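Local coordinates for tannase (Lactobacillus plantarum, PDB 3WA7), which hydrolyses ester bonds in tannins and related gallic acid esters, as a bacterial tannase of the alpha/beta-hydrolase superfamily, at residues T267-N270 and Q271-L274; D294-R297 and Q298-S302; L330-S333 and A334-S338; Y455-G458 and D459-S462. All coordinates share one frame; numbering follows the deposited sequence.

Contact 1 (T267-N270 and Q271-L274); sequences TYLN and QLQL
Q271 sets its CG in the tight slot between its own backbone N and carbonyl carbon (chi1 61°) and bends again at chi2 (88°), which folds the amide back along the end of helix 252-271 to meet Y268. The arrangement is a helix C-terminus, with Q273 the first residue to leave helical geometry, at positive phi. NE2 of Q271 donates to the backbone O of Y268 at 2.9 Å, in the carbonyl plane and on a lone pair, with that oxygen almost in the plane of the amide. The same NE2 lies 3.4 Å from CD1 of Y268, the amide and ring planes being only 20° apart. The ring reaches this place because its CG is anti to the backbone N. L272 comes over one face of it: its CG stands 4.1 Å above the plane, nearer the ring's border than its centre, and its CD1 is 3.9 Å from CZ of Y268. Beyond the segments, H211 stacks with this ring and N208 bonds to its hydroxyl. The backbone bonds shorten from a span of four residues to three as the helix ends. Q271 N still reaches back to T267 O, whereas L272 N bonds to L269 O at 3.1 Å and Q273 N to N270 O at 3.2 Å. L269 and L274 meet nearly perpendicular, their CD2 and CD1 4.0 Å apart, and both touch F292. Where the chain has opened too far for a direct link, a water accepts from L274 N at 2.8 Å and also meets L269 O.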
loop_
_atom_site.group_PDB
_atom_site.type_symbol
_atom_site.label_atom_id
_atom_site.label_comp_id
_atom_site.label_asym_id
_atom_site.label_seq_id
_atom_site.Cartn_x
_atom_site.Cartn_y
_atom_site.Cartn_z
ATOM N N THR A 267 16.661 -17.616 -6.630
ATOM C CA THR A 267 15.850 -18.452 -7.499
ATOM C C THR A 267 14.520 -17.781 -7.812
ATOM O O THR A 267 14.081 -17.759 -8.961
ATOM C CB THR A 267 15.604 -19.821 -6.854
ATOM O OG1 THR A 267 16.867 -20.463 -6.642
ATOM C CG2 THR A 267 14.740 -20.696 -7.757
ATOM N N TYR A 268 13.881 -17.239 -6.784
ATOM C CA TYR A 268 12.611 -16.551 -6.963
ATOM C C TYR A 268 12.781 -15.363 -7.910
ATOM O O TYR A 268 12.044 -15.212 -8.886
ATOM C CB TYR A 268 12.083 -16.045 -5.618
ATOM C CG TYR A 268 10.922 -15.089 -5.777
ATOM C CD1 TYR A 268 9.700 -15.523 -6.287
ATOM C CD2 TYR A 268 11.067 -13.734 -5.474
ATOM C CE1 TYR A 268 8.647 -14.629 -6.496
ATOM C CE2 TYR A 268 10.025 -12.835 -5.679
ATOM C CZ TYR A 268 8.818 -13.289 -6.190
ATOM O OH TYR A 268 7.785 -12.399 -6.393
ATOM N N LEU A 269 13.758 -14.515 -7.613
ATOM C CA LEU A 269 14.007 -13.337 -8.435
ATOM C C LEU A 269 14.285 -13.722 -9.887
ATOM O O LEU A 269 13.678 -13.177 -10.812
ATOM C CB LEU A 269 15.178 -12.533 -7.853
ATOM C CG LEU A 269 15.531 -11.149 -8.423
ATOM C CD1 LEU A 269 16.304 -11.288 -9.727
ATOM C CD2 LEU A 269 14.258 -10.328 -8.609
ATOM N N ASN A 270 15.188 -14.673 -10.096
ATOM C CA ASN A 270 15.522 -15.082 -11.454
ATOM C C ASN A 270 14.334 -15.618 -12.248
ATOM O O ASN A 270 14.197 -15.327 -13.436
ATOM C CB ASN A 270 16.636 -16.133 -11.441
ATOM C CG ASN A 270 17.962 -15.565 -10.980
ATOM O OD1 ASN A 270 18.142 -14.347 -10.924
ATOM N ND2 ASN A 270 18.908 -16.446 -10.658
ATOM N N GLN A 271 13.471 -16.396 -11.602
ATOM C CA GLN A 271 12.334 -16.967 -12.317
ATOM C C GLN A 271 11.246 -15.959 -12.677
ATOM O O GLN A 271 10.351 -16.270 -13.459
ATOM C CB GLN A 271 11.747 -18.151 -11.533
ATOM C CG GLN A 271 11.209 -17.831 -10.154
ATOM C CD GLN A 271 9.755 -17.408 -10.177
ATOM O OE1 GLN A 271 8.896 -18.123 -10.702
ATOM N NE2 GLN A 271 9.468 -16.250 -9.603
ATOM N N LEU A 272 11.328 -14.750 -12.128
ATOM C CA LEU A 272 10.344 -13.712 -12.446
ATOM C C LEU A 272 10.571 -13.210 -13.867
ATOM O O LEU A 272 9.666 -12.669 -14.502
ATOM C CB LEU A 272 10.462 -12.525 -11.484
ATOM C CG LEU A 272 9.944 -12.699 -10.053
ATOM C CD1 LEU A 272 10.195 -11.415 -9.270
ATOM C CD2 LEU A 272 8.456 -13.024 -10.073
ATOM N N GLN A 273 11.793 -13.384 -14.355
ATOM C CA GLN A 273 12.147 -12.942 -15.692
ATOM C C GLN A 273 11.929 -11.443 -15.874
ATOM O O GLN A 273 11.403 -11.010 -16.899
ATOM C CB GLN A 273 11.335 -13.710 -16.743
ATOM C CG GLN A 273 11.561 -15.214 -16.729
ATOM C CD GLN A 273 13.026 -15.582 -16.837
ATOM O OE1 GLN A 273 13.734 -15.103 -17.722
ATOM N NE2 GLN A 273 13.489 -16.441 -15.935
ATOM N N LEU A 274 12.313 -10.654 -14.872
ATOM C CA LEU A 274 12.186 -9.204 -14.973
ATOM C C LEU A 274 13.172 -8.825 -16.065
ATOM O O LEU A 274 14.242 -9.419 -16.161
ATOM C CB LEU A 274 12.583 -8.524 -13.662
ATOM C CG LEU A 274 11.768 -8.865 -12.413
ATOM C CD1 LEU A 274 12.321 -8.087 -11.226
ATOM C CD2 LEU A 274 10.304 -8.521 -12.640
HETATM O O HOH W 1 14.259 -11.438 -12.964
#

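Contact 2 (D294-R297 and Q298-S302); sequences DVVR and QLLIS. With SO4 (sulfate ion), chain B.
The guanidinium of R297 has three partners around its edge, all close to its plane: the carboxylate of D294, a sulfate, and a water that joins it to Q298. NH1 donates to D294 OD1 at 2.8 Å, a nearly straight salt bridge (169°), although the carboxylate oxygen is met from above its own plane. On another stretch of the edge, NE bonds to sulfate O1 at 3.0 Å and NH2 to sulfate O3 at 2.7 Å. The arginine chain runs out anti and then bends at chi3 (-53°), turning this paired edge to the anion. NH1 also donates to the water, 2.8 Å away, which in turn donates to OE1 of Q298 at 3.1 Å. The extended Q298 lies back along the helix, its OE1 3.7 Å from CB of D294. All this rides on one turn of helix 291-309, where Q298 N bonds to D294 O. A leucine in place of R297 would probably leave D294 without its countercharge and the sulfate without two of its donors. R293 and the backbone amides of L332 and S333 bind the same sulfate, probably a guest from the crystallisation liquor; such a donor cluster is likely to favour an anion.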
loop_
_atom_site.group_PDB
_atom_site.type_symbol
_atom_site.label_atom_id
_atom_site.label_comp_id
_atom_site.label_asym_id
_atom_site.label_seq_id
_atom_site.Cartn_x
_atom_site.Cartn_y
_atom_site.Cartn_z
ATOM N N ASP A 294 22.521 -4.561 -8.735
ATOM C CA ASP A 294 23.002 -3.303 -9.308
ATOM C C ASP A 294 21.869 -2.279 -9.362
ATOM O O ASP A 294 22.081 -1.091 -9.113
ATOM C CB ASP A 294 23.526 -3.521 -10.735
ATOM C CG ASP A 294 24.910 -4.152 -10.779
ATOM O OD1 ASP A 294 25.467 -4.506 -9.717
ATOM O OD2 ASP A 294 25.445 -4.292 -11.900
ATOM N N VAL A 295 20.669 -2.743 -9.703
ATOM C CA VAL A 295 19.509 -1.865 -9.804
ATOM C C VAL A 295 19.169 -1.249 -8.456
ATOM O O VAL A 295 18.911 -0.049 -8.363
ATOM C CB VAL A 295 18.276 -2.627 -10.355
ATOM C CG1 VAL A 295 17.050 -1.722 -10.357
ATOM C CG2 VAL A 295 18.565 -3.105 -11.769
ATOM N N VAL A 296 19.166 -2.068 -7.408
ATOM C CA VAL A 296 18.867 -1.564 -6.075
ATOM C C VAL A 296 19.923 -0.529 -5.684
ATOM O O VAL A 296 19.596 0.547 -5.191
ATOM C CB VAL A 296 18.859 -2.700 -5.034
ATOM C CG1 VAL A 296 18.555 -2.140 -3.651
ATOM C CG2 VAL A 296 17.824 -3.743 -5.421
ATOM N N ARG A 297 21.190 -0.856 -5.921
ATOM C CA ARG A 297 22.284 0.059 -5.587
ATOM C C ARG A 297 22.126 1.379 -6.339
ATOM O O ARG A 297 22.251 2.462 -5.764
ATOM C CB ARG A 297 23.637 -0.568 -5.953
ATOM C CG ARG A 297 24.834 0.301 -5.581
ATOM C CD ARG A 297 26.162 -0.249 -6.120
ATOM N NE ARG A 297 26.386 -1.647 -5.750
ATOM C CZ ARG A 297 26.295 -2.666 -6.601
ATOM N NH1 ARG A 297 25.986 -2.448 -7.875
ATOM N NH2 ARG A 297 26.513 -3.904 -6.180
ATOM N N GLN A 298 21.846 1.279 -7.630
ATOM C CA GLN A 298 21.687 2.455 -8.474
ATOM C C GLN A 298 20.490 3.322 -8.094
ATOM O O GLN A 298 20.535 4.550 -8.217
ATOM C CB GLN A 298 21.611 2.010 -9.937
ATOM C CG GLN A 298 22.961 1.510 -10.427
ATOM C CD GLN A 298 22.882 0.483 -11.540
ATOM O OE1 GLN A 298 23.905 -0.066 -11.949
ATOM N NE2 GLN A 298 21.679 0.220 -12.032
ATOM N N LEU A 299 19.424 2.689 -7.624
ATOM C CA LEU A 299 18.236 3.425 -7.224
ATOM C C LEU A 299 18.554 4.241 -5.972
ATOM O O LEU A 299 18.077 5.363 -5.812
ATOM C CB LEU A 299 17.088 2.453 -6.954
ATOM C CG LEU A 299 15.690 3.043 -6.791
ATOM C CD1 LEU A 299 15.344 3.948 -7.972
ATOM C CD2 LEU A 299 14.700 1.898 -6.693
ATOM N N LEU A 300 19.371 3.680 -5.087
ATOM C CA LEU A 300 19.752 4.395 -3.875
ATOM C C LEU A 300 20.727 5.524 -4.211
ATOM O O LEU A 300 20.729 6.570 -3.560
ATOM C CB LEU A 300 20.357 3.421 -2.856
ATOM C CG LEU A 300 19.273 2.620 -2.124
ATOM C CD1 LEU A 300 19.860 1.369 -1.482
ATOM C CD2 LEU A 300 18.620 3.510 -1.077
ATOM N N ILE A 301 21.554 5.319 -5.231
ATOM C CA ILE A 301 22.490 6.359 -5.640
ATOM C C ILE A 301 21.667 7.510 -6.214
ATOM O O ILE A 301 21.931 8.679 -5.934
ATOM C CB ILE A 301 23.484 5.840 -6.706
ATOM C CG1 ILE A 301 24.494 4.897 -6.043
ATOM C CG2 ILE A 301 24.210 7.018 -7.374
ATOM C CD1 ILE A 301 25.466 4.241 -7.006
ATOM N N SER A 302 20.657 7.168 -7.005
ATOM C CA SER A 302 19.792 8.176 -7.605
ATOM C C SER A 302 19.024 8.935 -6.523
ATOM O O SER A 302 18.823 10.149 -6.628
ATOM C CB SER A 302 18.813 7.517 -8.579
ATOM O OG SER A 302 17.972 8.484 -9.180
HETATM S S SO4 B . 27.808 -3.881 -2.715
HETATM O O1 SO4 B . 27.563 -2.482 -3.112
HETATM O O2 SO4 B . 27.226 -4.148 -1.389
HETATM O O3 SO4 B . 27.205 -4.788 -3.708
HETATM O O4 SO4 B . 29.264 -4.122 -2.660
HETATM O O HOH W 2 26.015 -0.223 -9.628
#

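Contact 3 (L330-S333 and A334-S338); sequences LDLS and AYLKS. With SO4 (sulfate ion), chain B.
D331 caps the first turn of helix 332-339, with L330 packing beside it, a local contact where strand 326-330 hands over to the helix. D331 is the N-cap residue: its OD1 accepts from A334 N at 3.0 Å, the donor standing well above the carboxylate plane (64° out of it). CG of D331, anti to its backbone N, also rests 3.4 Å from CB of A334, so the methyl backs the carboxylate. One residue outward, CD1 of L330 meets CB of Y335 at 3.8 Å, while the far end of Y335 is held by the carbonyl of A417. L332 and L336 lie one turn apart on the helix, with CG of L332 3.9 Å from CD1 of L336, and L336 also touches I223 and F424. An alanine in place of L336 would probably open a gap beside L332 and cost the contacts to I223 and F424. At the mouth of the helix the sulfate takes L332 N on O1 at 2.9 Å and both S333 N and S333 OG on O2, each at 3.0 Å. The partial positive charge of a helix start would favour an anion here, with R293 and R297 completing the site. The pairing of L330 with Y335 around the D331 cap is a hydrophobic staple, here combined with anion binding at a helix N-terminus.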
loop_
_atom_site.group_PDB
_atom_site.type_symbol
_atom_site.label_atom_id
_atom_site.label_comp_id
_atom_site.label_asym_id
_atom_site.label_seq_id
_atom_site.Cartn_x
_atom_site.Cartn_y
_atom_site.Cartn_z
ATOM N N LEU A 330 28.301 3.472 -4.445
ATOM C CA LEU A 330 27.693 3.112 -3.178
ATOM C C LEU A 330 28.046 1.700 -2.746
ATOM O O LEU A 330 27.984 0.760 -3.543
ATOM C CB LEU A 330 26.165 3.222 -3.268
ATOM C CG LEU A 330 25.380 2.560 -2.123
ATOM C CD1 LEU A 330 25.670 3.274 -0.813
ATOM C CD2 LEU A 330 23.891 2.591 -2.432
ATOM N N ASP A 331 28.438 1.571 -1.484
ATOM C CA ASP A 331 28.730 0.275 -0.891
ATOM C C ASP A 331 27.364 -0.041 -0.279
ATOM O O ASP A 331 27.051 0.414 0.822
ATOM C CB ASP A 331 29.783 0.416 0.218
ATOM C CG ASP A 331 30.093 -0.908 0.902
ATOM O OD1 ASP A 331 29.204 -1.785 0.944
ATOM O OD2 ASP A 331 31.226 -1.065 1.412
ATOM N N LEU A 332 26.540 -0.795 -1.006
ATOM C CA LEU A 332 25.195 -1.119 -0.539
ATOM C C LEU A 332 25.163 -1.810 0.817
ATOM O O LEU A 332 24.327 -1.488 1.659
ATOM C CB LEU A 332 24.466 -1.981 -1.581
ATOM C CG LEU A 332 23.026 -2.390 -1.257
ATOM C CD1 LEU A 332 22.183 -1.157 -0.971
ATOM C CD2 LEU A 332 22.442 -3.172 -2.435
ATOM N N SER A 333 26.069 -2.757 1.030
ATOM C CA SER A 333 26.116 -3.471 2.300
ATOM C C SER A 333 26.372 -2.497 3.442
ATOM O O SER A 333 25.772 -2.614 4.514
ATOM C CB SER A 333 27.210 -4.540 2.271
ATOM O OG SER A 333 26.920 -5.523 1.292
ATOM N N ALA A 334 27.258 -1.534 3.208
ATOM C CA ALA A 334 27.580 -0.540 4.227
ATOM C C ALA A 334 26.361 0.329 4.523
ATOM O O ALA A 334 26.074 0.633 5.681
ATOM C CB ALA A 334 28.746 0.329 3.770
ATOM N N TYR A 335 25.641 0.721 3.474
ATOM C CA TYR A 335 24.449 1.546 3.649
ATOM C C TYR A 335 23.398 0.808 4.477
ATOM O O TYR A 335 22.817 1.369 5.409
ATOM C CB TYR A 335 23.848 1.922 2.290
ATOM C CG TYR A 335 22.538 2.676 2.401
ATOM C CD1 TYR A 335 22.512 4.001 2.824
ATOM C CD2 TYR A 335 21.321 2.046 2.124
ATOM C CE1 TYR A 335 21.306 4.688 2.975
ATOM C CE2 TYR A 335 20.111 2.721 2.273
ATOM C CZ TYR A 335 20.114 4.043 2.700
ATOM O OH TYR A 335 18.925 4.722 2.856
ATOM N N LEU A 336 23.158 -0.453 4.131
ATOM C CA LEU A 336 22.167 -1.253 4.844
ATOM C C LEU A 336 22.506 -1.428 6.317
ATOM O O LEU A 336 21.621 -1.382 7.173
ATOM C CB LEU A 336 22.008 -2.612 4.157
ATOM C CG LEU A 336 21.444 -2.454 2.740
ATOM C CD1 LEU A 336 21.498 -3.774 1.997
ATOM C CD2 LEU A 336 20.011 -1.923 2.821
ATOM N N LYS A 337 23.787 -1.626 6.619
ATOM C CA LYS A 337 24.205 -1.784 8.007
ATOM C C LYS A 337 23.976 -0.468 8.747
ATOM O O LYS A 337 23.575 -0.452 9.913
ATOM C CB LYS A 337 25.687 -2.170 8.071
ATOM C CG LYS A 337 26.229 -2.333 9.482
ATOM C CD LYS A 337 27.695 -2.753 9.460
ATOM C CE LYS A 337 28.248 -2.897 10.870
ATOM N NZ LYS A 337 29.699 -3.253 10.865
ATOM N N SER A 338 24.230 0.636 8.052
ATOM C CA SER A 338 24.061 1.970 8.614
ATOM C C SER A 338 22.578 2.265 8.843
ATOM O O SER A 338 22.195 2.831 9.862
ATOM C CB SER A 338 24.668 3.012 7.664
ATOM O OG SER A 338 24.605 4.315 8.213
HETATM S S SO4 B . 27.808 -3.881 -2.715
HETATM O O1 SO4 B . 27.563 -2.482 -3.112
HETATM O O2 SO4 B . 27.226 -4.148 -1.389
HETATM O O3 SO4 B . 27.205 -4.788 -3.708
HETATM O O4 SO4 B . 29.264 -4.122 -2.660
#

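Contact 4 (Y455-G458 and D459-S462); sequences YDLG and DLFS
L457 lays its CB over one face of the F461 ring, 4.4 Å from CE1, one turn along helix 457-468. The root of the ring lies against the preceding turn: F461 CG is 3.3 Å from L457 O. With CG anti to the carbonyl carbon (chi1 -68°), the ring is turned back over that turn. Through its CD2 branch L457 meets L460, the two CD2 methyls 4.1 Å apart. The turn beneath these side chains is held by the backbone. F461 N donates to L457 O at 2.8 Å, and L460 N donates to D456 O at 3.0 Å. D456 O takes a second, weak bond from D459 N, so two amides of the first turn share one acceptor. Further on, S462 N reaches G458 O at 3.2 Å. D456 sits at the N-cap position, yet its side chain makes no capping bond. Its carboxylate is directed instead to the sheet, with OD2 in a salt bridge to R412 and OD1 bonded to the hydroxyl of Y203. These partners tie the start of the helix to two neighbouring strands, 199-203 and 410-414. L460 packs on the same strands, touching S201, Y203 and R412. L457 and F461 turn to helix 95-103, where Q100 touches both, and Y106 meets the F461 ring edge-to-face. The last helix of the alpha/beta-hydrolase fold thus lies on the central sheet through L460 and D456 and packs against helix 95-103 through L457 and F461.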
loop_
_atom_site.group_PDB
_atom_site.type_symbol
_atom_site.label_atom_id
_atom_site.label_comp_id
_atom_site.label_asym_id
_atom_site.label_seq_id
_atom_site.Cartn_x
_atom_site.Cartn_y
_atom_site.Cartn_z
ATOM N N TYR A 455 3.501 12.294 1.780
ATOM C CA TYR A 455 4.454 13.348 2.131
ATOM C C TYR A 455 4.890 14.201 0.942
ATOM O O TYR A 455 5.693 15.124 1.094
ATOM C CB TYR A 455 5.688 12.714 2.784
ATOM C CG TYR A 455 6.193 11.501 2.036
ATOM C CD1 TYR A 455 6.807 11.630 0.792
ATOM C CD2 TYR A 455 6.002 10.215 2.545
ATOM C CE1 TYR A 455 7.217 10.516 0.069
ATOM C CE2 TYR A 455 6.408 9.091 1.829
ATOM C CZ TYR A 455 7.014 9.250 0.591
ATOM O OH TYR A 455 7.396 8.144 -0.134
ATOM N N ASP A 456 4.347 13.900 -0.233
ATOM C CA ASP A 456 4.695 14.607 -1.465
ATOM C C ASP A 456 3.449 14.964 -2.268
ATOM O O ASP A 456 3.412 14.754 -3.480
ATOM C CB ASP A 456 5.579 13.698 -2.315
ATOM C CG ASP A 456 4.923 12.356 -2.585
ATOM O OD1 ASP A 456 3.821 12.129 -2.042
ATOM O OD2 ASP A 456 5.496 11.529 -3.325
ATOM N N LEU A 457 2.435 15.509 -1.604
ATOM C CA LEU A 457 1.187 15.842 -2.283
ATOM C C LEU A 457 1.325 16.724 -3.523
ATOM O O LEU A 457 0.557 16.577 -4.478
ATOM C CB LEU A 457 0.203 16.465 -1.286
ATOM C CG LEU A 457 -0.119 15.562 -0.088
ATOM C CD1 LEU A 457 -1.219 16.201 0.750
ATOM C CD2 LEU A 457 -0.553 14.180 -0.573
ATOM N N GLY A 458 2.294 17.635 -3.519
ATOM C CA GLY A 458 2.487 18.496 -4.674
ATOM C C GLY A 458 2.781 17.682 -5.923
ATOM O O GLY A 458 2.226 17.941 -6.997
ATOM N N ASP A 459 3.650 16.684 -5.782
ATOM C CA ASP A 459 4.012 15.827 -6.905
ATOM C C ASP A 459 2.891 14.830 -7.218
ATOM O O ASP A 459 2.623 14.540 -8.379
ATOM C CB ASP A 459 5.302 15.058 -6.606
ATOM C CG ASP A 459 6.523 15.957 -6.554
ATOM O OD1 ASP A 459 7.624 15.445 -6.256
ATOM O OD2 ASP A 459 6.392 17.170 -6.816
ATOM N N LEU A 460 2.241 14.303 -6.181
ATOM C CA LEU A 460 1.151 13.354 -6.391
ATOM C C LEU A 460 0.023 13.999 -7.187
ATOM O O LEU A 460 -0.458 13.428 -8.158
ATOM C CB LEU A 460 0.598 12.847 -5.056
ATOM C CG LEU A 460 -0.669 11.981 -5.147
ATOM C CD1 LEU A 460 -0.389 10.724 -5.964
ATOM C CD2 LEU A 460 -1.144 11.617 -3.748
ATOM N N PHE A 461 -0.392 15.194 -6.776
ATOM C CA PHE A 461 -1.472 15.894 -7.464
ATOM C C PHE A 461 -1.052 16.336 -8.869
ATOM O O PHE A 461 -1.882 16.422 -9.775
ATOM C CB PHE A 461 -1.937 17.099 -6.635
ATOM C CG PHE A 461 -2.627 16.730 -5.339
ATOM C CD1 PHE A 461 -3.022 17.721 -4.445
ATOM C CD2 PHE A 461 -2.880 15.398 -5.011
ATOM C CE1 PHE A 461 -3.658 17.394 -3.242
ATOM C CE2 PHE A 461 -3.515 15.061 -3.809
ATOM C CZ PHE A 461 -3.904 16.062 -2.926
ATOM N N SER A 462 0.237 16.608 -9.050
ATOM C CA SER A 462 0.741 17.006 -10.361
ATOM C C SER A 462 0.622 15.806 -11.299
ATOM O O SER A 462 0.266 15.947 -12.472
ATOM C CB SER A 462 2.204 17.450 -10.265
ATOM O OG SER A 462 2.726 17.750 -11.548
#

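Overall arrangement
Contacts 2 and 3 form one unit, their centres 11 Å apart: L300 CD1 meets L332 CD1 at 3.5 Å, I301 CG1 meets L330 CB at 3.6 Å, and both bind the same sulfate. Contact 1 closes the helix preceding that of contact 2, about 19 Å away between centres and with nearest atoms about 8 Å apart; F292, on the same helix as contact 2, bridges the two. Contact 4 stands apart, about 23 Å from contact 2 and 33 Å from contact 1 between centres, packed on the central sheet. A probable Ser-His-Asp triad is formed by S163, D419 and H451; contact 4 begins four residues after that histidine.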